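Local coordinates for protein general negative regulator of transcription subunit 4 (Saccharomyces cerevisiae, PDB 5AIE) that acts as the RING-type E3 ubiquitin ligase subunit of the CCR4-NOT complex, this chain being its zinc-binding RING domain, at residues D5-C10 and Q32-N37. Sequence-based numbering, arbitrary orientation.
Sequences DYCPLC and QFCYNN. With ZN (zinc ion), chain C.
Cys7 carries its SG opposite the backbone N (chi1 -176°), while Cys10 turns its SG between the backbone N and the carbonyl carbon (chi1 57°). Cys34 SG reaches the metal from the first turn of helix 32-40. These settings bring three sulfurs to one zinc ion; Cys31, which touches Cys7, probably completes the site. Cys10 SG and Cys34 SG each lie 2.4 Å from zinc. The bond from Cys7 SG to zinc is modelled longer, at 2.7 Å. Around the metal, Cys10 SG and Cys34 SG stand 3.6 Å apart. Cys7 and Cys10 form a CxxC knuckle. This is the arrangement of a RING finger of the C4C4 class, in which two zinc ions hold a fold with little regular secondary structure. The second zinc is bound by Cys24, Cys26, Cys48 and Cys51. Within the knuckle, Leu9 N makes a weak hydrogen bond of 3.7 Å to Cys7 SG. Leu9 also leans on the helix: its CB touches Cys34 SG at 3.7 Å, and its CD1 lies 3.7 Å from Cys34 CB. Leu9 meets an apolar side chain and Cys34 an aromatic one of another protein's chain, consistent with the RING surface that binds an E2 enzyme.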
# COMPACT_ATOMS: atom_id res chain seq x y z
N ASP A 5 15.08 -6.08 -18.02
CA ASP A 5 15.28 -7.51 -18.21
C ASP A 5 14.96 -8.31 -16.94
O ASP A 5 15.63 -9.29 -16.62
CB ASP A 5 16.72 -7.80 -18.65
N TYR A 6 13.92 -7.87 -16.23
CA TYR A 6 13.47 -8.56 -15.02
C TYR A 6 11.97 -8.39 -14.82
O TYR A 6 11.43 -7.30 -15.02
CB TYR A 6 14.22 -8.03 -13.79
CG TYR A 6 15.58 -8.65 -13.57
CD1 TYR A 6 15.71 -9.89 -12.96
CD2 TYR A 6 16.74 -8.00 -13.96
CE1 TYR A 6 16.95 -10.47 -12.75
CE2 TYR A 6 17.98 -8.56 -13.75
CZ TYR A 6 18.08 -9.79 -13.15
OH TYR A 6 19.32 -10.36 -12.94
N CYS A 7 11.30 -9.47 -14.44
CA CYS A 7 9.87 -9.40 -14.15
C CYS A 7 9.63 -8.60 -12.87
O CYS A 7 10.19 -8.91 -11.83
CB CYS A 7 9.29 -10.81 -14.00
SG CYS A 7 7.50 -10.85 -13.75
N PRO A 8 8.79 -7.56 -12.97
CA PRO A 8 8.53 -6.65 -11.84
C PRO A 8 7.70 -7.28 -10.73
O PRO A 8 7.47 -6.64 -9.70
CB PRO A 8 7.77 -5.50 -12.49
CG PRO A 8 7.10 -6.12 -13.67
CD PRO A 8 8.05 -7.17 -14.17
N LEU A 9 7.25 -8.52 -10.92
CA LEU A 9 6.40 -9.18 -9.94
C LEU A 9 7.15 -10.22 -9.12
O LEU A 9 7.08 -10.22 -7.89
CB LEU A 9 5.20 -9.83 -10.63
CG LEU A 9 4.35 -8.93 -11.54
CD1 LEU A 9 3.10 -9.67 -11.99
CD2 LEU A 9 3.99 -7.64 -10.83
N CYS A 10 7.87 -11.11 -9.80
CA CYS A 10 8.57 -12.20 -9.13
C CYS A 10 10.08 -12.03 -9.15
O CYS A 10 10.81 -12.88 -8.64
CB CYS A 10 8.19 -13.54 -9.78
SG CYS A 10 8.53 -13.63 -11.55
N GLN A 32 5.60 -15.31 -17.89
CA GLN A 32 4.56 -16.19 -18.40
C GLN A 32 3.83 -16.87 -17.25
O GLN A 32 2.66 -17.25 -17.37
CB GLN A 32 5.15 -17.24 -19.34
N PHE A 33 4.52 -17.03 -16.12
CA PHE A 33 3.94 -17.66 -14.94
C PHE A 33 3.09 -16.66 -14.15
O PHE A 33 2.02 -17.01 -13.67
CB PHE A 33 5.04 -18.24 -14.05
CG PHE A 33 5.89 -19.28 -14.73
CD1 PHE A 33 5.36 -20.52 -15.07
CD2 PHE A 33 7.21 -19.02 -15.04
CE1 PHE A 33 6.14 -21.47 -15.69
CE2 PHE A 33 8.00 -19.97 -15.67
CZ PHE A 33 7.46 -21.20 -15.99
N CYS A 34 3.57 -15.43 -14.03
CA CYS A 34 2.81 -14.38 -13.37
C CYS A 34 1.56 -14.03 -14.17
O CYS A 34 0.52 -13.70 -13.60
CB CYS A 34 3.68 -13.13 -13.17
SG CYS A 34 4.94 -13.27 -11.88
N TYR A 35 1.68 -14.13 -15.49
CA TYR A 35 0.55 -13.89 -16.38
C TYR A 35 -0.57 -14.90 -16.13
O TYR A 35 -1.70 -14.52 -15.85
CB TYR A 35 1.01 -13.96 -17.84
CG TYR A 35 -0.11 -13.95 -18.85
CD1 TYR A 35 -0.76 -12.78 -19.20
CD2 TYR A 35 -0.53 -15.13 -19.46
CE1 TYR A 35 -1.79 -12.77 -20.13
CE2 TYR A 35 -1.56 -15.14 -20.38
CZ TYR A 35 -2.18 -13.95 -20.71
OH TYR A 35 -3.20 -13.95 -21.63
N ASN A 36 -0.23 -16.18 -16.23
CA ASN A 36 -1.20 -17.25 -16.02
C ASN A 36 -1.75 -17.26 -14.59
O ASN A 36 -2.90 -17.62 -14.37
CB ASN A 36 -0.57 -18.61 -16.34
CG ASN A 36 -0.23 -18.77 -17.81
OD1 ASN A 36 -1.12 -18.89 -18.65
ND2 ASN A 36 1.06 -18.77 -18.12
N ASN A 37 -0.91 -16.86 -13.64
CA ASN A 37 -1.33 -16.77 -12.24
C ASN A 37 -2.49 -15.80 -12.07
O ASN A 37 -3.47 -16.11 -11.39
CB ASN A 37 -0.15 -16.34 -11.36
CG ASN A 37 -0.53 -16.25 -9.88
OD1 ASN A 37 -1.51 -16.85 -9.44
ND2 ASN A 37 0.25 -15.50 -9.12
ZN ZN C . 6.88 -13.44 -13.26